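Long-range contacts in type III Pentaketide Synthase (Neurospora crassa, PDB 3EUT), which probably makes pentaketides by joining acyl units, as an acyltransferase of the chalcone and stilbene synthase family, and here holds icosanoic acid: residues 15-20 and 51-56; 44-49 and 198-203. All coordinates share one frame; numbering follows the deposited sequence.

Interaction 1. Residues 15-20 and 51-56; sequences YSLGPD and RSSIGN. With DCR (icosanoic acid), chain E.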
# COMPACT_ATOMS: atom_id res chain seq x y z
N TYR A 15 18.11 19.35 9.07
CA TYR A 15 17.95 19.93 10.40
C TYR A 15 17.95 18.92 11.52
O TYR A 15 17.43 17.80 11.40
CB TYR A 15 16.71 20.83 10.46
CG TYR A 15 16.73 21.92 9.42
CD1 TYR A 15 17.20 23.20 9.73
CD2 TYR A 15 16.30 21.68 8.11
CE1 TYR A 15 17.22 24.21 8.76
CE2 TYR A 15 16.31 22.67 7.15
CZ TYR A 15 16.77 23.93 7.48
OH TYR A 15 16.79 24.90 6.50
N SER A 16 18.57 19.32 12.63
CA SER A 16 18.61 18.48 13.80
C SER A 16 18.13 19.32 14.98
O SER A 16 18.77 20.31 15.35
CB SER A 16 20.04 17.94 13.98
OG SER A 16 20.12 17.08 15.10
N LEU A 17 16.99 18.94 15.55
CA LEU A 17 16.27 19.77 16.51
C LEU A 17 16.28 19.25 17.94
O LEU A 17 15.95 18.08 18.19
CB LEU A 17 14.81 19.94 16.06
CG LEU A 17 14.58 20.39 14.62
CD1 LEU A 17 13.10 20.47 14.38
CD2 LEU A 17 15.24 21.74 14.35
N GLY A 18 16.63 20.12 18.89
CA GLY A 18 16.54 19.78 20.31
C GLY A 18 15.10 19.87 20.78
O GLY A 18 14.23 20.28 20.02
N PRO A 19 14.83 19.51 22.05
CA PRO A 19 13.46 19.52 22.60
C PRO A 19 12.78 20.90 22.61
O PRO A 19 11.55 20.97 22.59
CB PRO A 19 13.65 19.02 24.04
CG PRO A 19 15.08 19.21 24.34
CD PRO A 19 15.81 19.03 23.04
N ASP A 20 13.56 21.98 22.64
CA ASP A 20 12.99 23.32 22.68
C ASP A 20 12.26 23.73 21.38
O ASP A 20 11.54 24.74 21.38
CB ASP A 20 14.03 24.37 23.10
CG ASP A 20 15.04 24.68 22.01
OD1 ASP A 20 15.36 23.80 21.17
OD2 ASP A 20 15.54 25.83 21.99
N ARG A 51 16.33 15.44 17.13
CA ARG A 51 15.52 14.81 16.10
C ARG A 51 15.75 15.39 14.72
O ARG A 51 15.93 16.61 14.56
CB ARG A 51 14.04 14.88 16.47
CG ARG A 51 13.67 13.89 17.54
CD ARG A 51 12.18 13.81 17.72
NE ARG A 51 11.69 14.90 18.55
CZ ARG A 51 10.41 15.25 18.65
NH1 ARG A 51 9.49 14.60 17.95
NH2 ARG A 51 10.05 16.24 19.46
N SER A 52 15.70 14.51 13.72
CA SER A 52 15.85 14.89 12.32
C SER A 52 14.57 15.50 11.76
O SER A 52 13.47 14.94 11.92
CB SER A 52 16.25 13.67 11.49
OG SER A 52 17.62 13.40 11.72
N SER A 53 14.69 16.64 11.11
CA SER A 53 13.53 17.27 10.50
C SER A 53 13.88 17.91 9.17
O SER A 53 15.01 18.36 8.96
CB SER A 53 12.95 18.34 11.44
OG SER A 53 11.88 19.03 10.83
N ILE A 54 12.91 17.95 8.28
CA ILE A 54 13.02 18.66 7.01
C ILE A 54 13.11 20.19 7.21
O ILE A 54 13.44 20.91 6.27
CB ILE A 54 11.83 18.35 6.06
CG1 ILE A 54 10.50 18.75 6.71
CG2 ILE A 54 11.84 16.86 5.62
CD1 ILE A 54 9.32 18.65 5.80
N GLY A 55 12.79 20.68 8.40
CA GLY A 55 12.85 22.12 8.67
C GLY A 55 13.11 22.48 10.11
O GLY A 55 13.43 21.61 10.94
N ASN A 56 13.01 23.77 10.42
CA ASN A 56 13.10 24.27 11.79
C ASN A 56 11.80 24.98 12.22
O ASN A 56 10.88 25.13 11.40
CB ASN A 56 14.35 25.16 11.96
CG ASN A 56 14.31 26.42 11.12
OD1 ASN A 56 13.25 27.01 10.87
ND2 ASN A 56 15.49 26.86 10.70
O1 DCR E . 1.28 5.52 14.57
C1 DCR E . 2.30 5.65 13.83
O2 DCR E . 2.64 4.79 12.98
C2 DCR E . 3.15 6.89 14.00
C3 DCR E . 3.52 7.56 12.67
C4 DCR E . 4.22 8.92 12.84
C5 DCR E . 3.48 9.88 13.77
C6 DCR E . 3.78 11.35 13.50
C7 DCR E . 3.43 12.21 14.72
C8 DCR E . 3.77 13.69 14.57
C9 DCR E . 5.03 14.02 15.35
C10 DCR E . 5.43 15.49 15.26
C11 DCR E . 6.92 15.64 15.57
C12 DCR E . 7.22 16.99 16.22
C13 DCR E . 7.93 17.92 15.25
C14 DCR E . 9.05 18.74 15.88
C15 DCR E . 9.73 19.57 14.80
C16 DCR E . 9.41 21.06 14.83
C17 DCR E . 8.79 21.56 13.52
C18 DCR E . 9.64 21.34 12.27
C19 DCR E . 9.07 22.14 11.11
C20 DCR E . 8.98 21.32 9.84
O HOH W 1 18.97 15.43 10.49
O HOH W 2 19.10 14.70 14.53
O HOH W 3 13.59 17.05 19.81
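Tyr-15 to Leu-17 and Arg-51 to Ser-53 pair as a two-stranded antiparallel sheet, their axes 4.6 Å apart at closest and their directions 140° apart. Tyr-15 with Ser-53 and Leu-17 with Arg-51 are the hydrogen-bonded pairs. In the second pair Leu-17 N donates to Arg-51 O (2.7 Å, 169°) and Arg-51 N to Leu-17 O. The bond from Tyr-15 N to Ser-53 O is longer, at 3.3 Å. Ser-16 and Ser-52 form the non-hydrogen-bonded pair between them.

With CG anti to its carbonyl carbon, the Tyr-15 ring is set with one face over Gly-55 C, 3.7 Å above the ring plane and offset toward the rim. The Asn-56 amide is turned 74° from the ring, and its ND2 comes 3.7 Å from Tyr-15 CE1. Asn-56 OD1 accepts a hydrogen bond from Asp-58 N.

On the same side of the sheet, Leu-17 CD1 reaches both Ser-53 CB (3.6 Å) and icosanoic acid C15 (3.5 Å). Ser-53 OG also touches the fatty chain and hydrogen-bonds to Thr-178. One face of the Arg-51 guanidinium lies against the ligand. Water 3 bridges Arg-51 NE and Leu-17 O.

The two-stranded sheet lines part of the site that holds the icosanoic acid. Arg-51 bonds to the carbonyls of Ile-198 and Phe-201, Ser-52 to His-327 of helix 318-327, and Ile-54 packs on helix 70-96.

Interaction 2. Residues 44-49 and 198-203; sequences RYTGID and IALFSD. With DCR (icosanoic acid), chain E.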
# COMPACT_ATOMS: atom_id res chain seq x y z
N ARG A 44 10.78 15.97 27.22
CA ARG A 44 12.13 16.00 27.77
C ARG A 44 12.50 14.74 28.56
O ARG A 44 13.61 14.66 29.12
CB ARG A 44 12.30 17.28 28.60
CG ARG A 44 12.33 18.51 27.69
CD ARG A 44 12.29 19.80 28.45
NE ARG A 44 12.32 20.94 27.55
CZ ARG A 44 13.42 21.50 27.06
NH1 ARG A 44 14.63 21.04 27.39
NH2 ARG A 44 13.31 22.54 26.26
N TYR A 45 11.60 13.76 28.61
CA TYR A 45 11.85 12.50 29.32
C TYR A 45 12.08 11.29 28.41
O TYR A 45 12.17 10.16 28.89
CB TYR A 45 10.69 12.10 30.26
CG TYR A 45 10.03 13.16 31.13
CD1 TYR A 45 10.77 14.18 31.74
CD2 TYR A 45 8.66 13.09 31.39
CE1 TYR A 45 10.14 15.14 32.56
CE2 TYR A 45 8.02 14.03 32.19
CZ TYR A 45 8.76 15.06 32.78
OH TYR A 45 8.12 15.98 33.60
N THR A 46 12.16 11.51 27.10
CA THR A 46 12.24 10.40 26.14
C THR A 46 13.62 9.75 26.06
O THR A 46 13.73 8.56 25.74
CB THR A 46 11.88 10.87 24.73
OG1 THR A 46 12.75 11.96 24.38
CG2 THR A 46 10.40 11.30 24.66
N GLY A 47 14.66 10.52 26.34
CA GLY A 47 16.03 10.07 26.09
C GLY A 47 16.49 10.34 24.66
O GLY A 47 17.57 9.92 24.27
N ILE A 48 15.66 11.04 23.87
CA ILE A 48 16.04 11.52 22.55
C ILE A 48 16.73 12.89 22.71
O ILE A 48 16.13 13.82 23.23
CB ILE A 48 14.83 11.71 21.60
CG1 ILE A 48 14.00 10.42 21.48
CG2 ILE A 48 15.30 12.16 20.23
CD1 ILE A 48 12.63 10.62 20.77
N ASP A 49 17.98 12.99 22.27
CA ASP A 49 18.74 14.24 22.37
C ASP A 49 18.37 15.22 21.25
O ASP A 49 18.14 16.41 21.51
CB ASP A 49 20.24 13.93 22.34
CG ASP A 49 21.12 15.16 22.58
OD1 ASP A 49 20.68 16.12 23.25
OD2 ASP A 49 22.26 15.16 22.09
N ILE A 198 4.21 14.11 19.44
CA ILE A 198 5.15 15.21 19.16
C ILE A 198 6.52 15.00 19.76
O ILE A 198 7.47 15.65 19.35
CB ILE A 198 4.71 16.63 19.68
CG1 ILE A 198 3.99 16.55 21.02
CG2 ILE A 198 3.95 17.40 18.63
CD1 ILE A 198 3.94 17.95 21.70
N ALA A 199 6.62 14.12 20.75
CA ALA A 199 7.87 13.95 21.48
C ALA A 199 8.82 12.90 20.85
O ALA A 199 10.02 12.87 21.14
CB ALA A 199 7.57 13.59 22.93
N LEU A 200 8.28 12.05 19.98
CA LEU A 200 8.98 10.83 19.56
C LEU A 200 9.50 10.83 18.14
O LEU A 200 10.62 10.39 17.87
CB LEU A 200 8.06 9.61 19.74
CG LEU A 200 7.74 9.12 21.16
CD1 LEU A 200 6.80 7.90 21.09
CD2 LEU A 200 9.00 8.78 21.96
N PHE A 201 8.66 11.31 17.22
CA PHE A 201 8.85 11.03 15.79
C PHE A 201 9.69 12.06 15.05
O PHE A 201 9.72 13.24 15.41
CB PHE A 201 7.49 10.81 15.12
CG PHE A 201 6.77 9.58 15.60
CD1 PHE A 201 7.12 8.32 15.10
CD2 PHE A 201 5.74 9.68 16.53
CE1 PHE A 201 6.45 7.19 15.54
CE2 PHE A 201 5.06 8.53 16.98
CZ PHE A 201 5.42 7.29 16.49
N SER A 202 10.41 11.60 14.02
CA SER A 202 11.29 12.46 13.22
C SER A 202 11.20 12.06 11.74
O SER A 202 10.38 11.19 11.39
CB SER A 202 12.74 12.33 13.71
OG SER A 202 13.18 10.98 13.68
N ASP A 203 12.03 12.67 10.89
CA ASP A 203 11.99 12.46 9.44
C ASP A 203 13.25 11.74 8.95
O ASP A 203 14.35 12.00 9.44
CB ASP A 203 11.88 13.79 8.69
CG ASP A 203 10.77 14.70 9.24
OD1 ASP A 203 9.86 14.20 9.91
OD2 ASP A 203 10.81 15.91 8.99
O1 DCR E . 1.28 5.52 14.57
C1 DCR E . 2.30 5.65 13.83
O2 DCR E . 2.64 4.79 12.98
C2 DCR E . 3.15 6.89 14.00
C3 DCR E . 3.52 7.56 12.67
C4 DCR E . 4.22 8.92 12.84
C5 DCR E . 3.48 9.88 13.77
C6 DCR E . 3.78 11.35 13.50
C7 DCR E . 3.43 12.21 14.72
C8 DCR E . 3.77 13.69 14.57
C9 DCR E . 5.03 14.02 15.35
C10 DCR E . 5.43 15.49 15.26
C11 DCR E . 6.92 15.64 15.57
C12 DCR E . 7.22 16.99 16.22
C13 DCR E . 7.93 17.92 15.25
C14 DCR E . 9.05 18.74 15.88
C15 DCR E . 9.73 19.57 14.80
C16 DCR E . 9.41 21.06 14.83
C17 DCR E . 8.79 21.56 13.52
C18 DCR E . 9.64 21.34 12.27
C19 DCR E . 9.07 22.14 11.11
C20 DCR E . 8.98 21.32 9.84
O HOH W 4 11.78 14.11 22.83
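Ile-48 and Thr-46 meet Ala-199 and Leu-200 where two loops of the thiolase-like fold pack side by side. An ST turn shapes the first loop: Thr-46 OG1 accepts from Ile-48 N (3.1 Å, 163°). The Thr-46 rotation (chi1 56°) places OG1 to accept this bond and sends CG2 toward 198-203.

Ile-48 carries the contact through one branch. Its CB points toward 198-203. CG1 is anti to the carbonyl carbon and carries the chain on, with chi2 extended at 169°. CD1, at the tip, does the touching. It lies 3.5 Å from Ala-199 O and equally close to Leu-200 O, against the polar backbone. It also meets the CD2 methyl of Leu-200 at 4.2 Å.

The Thr-46 methyl joins the same apolar cluster. CG2 lies 3.9 Å from Leu-200 CD2 and 4.0 Å from Ala-199 CB. Tyr-324 of helix 318-327 packs on both Ile-48 and Leu-200, and its hydroxyl bonds to Thr-46 O.

Phe-201 lays one ring face on the fatty acid, with icosanoic acid C4 above the ring centre. Segment 198-203 thus has the fatty acid on one part of its surface and 44-49 on another. No direct hydrogen bond joins the two segments. Water 4 makes the polar link, touching Thr-46 OG1 and donating to Ala-199 O at 2.7 Å.

Overall arrangement
Both interactions lie on the same side of the chain's centre, with their own centres 10 Å apart, and each is partly buried. Their segments alternate along the chain: 15-20, 44-49, 51-56, 198-203. Segment 198-203 touches both 44-49 and 51-56. A probable hydrogen bond from Asp-203 N to Ser-52 O helps tie it to 51-56. Interaction 1 is a regular strand pair held by four backbone bonds. Interaction 2 is smaller and joins two loops by methyl packing and a water. Segments 15-20, 51-56 and 198-203 all touch the icosanoic acid. Segment 44-49 does not touch the fatty acid, and four of its six residues are exposed.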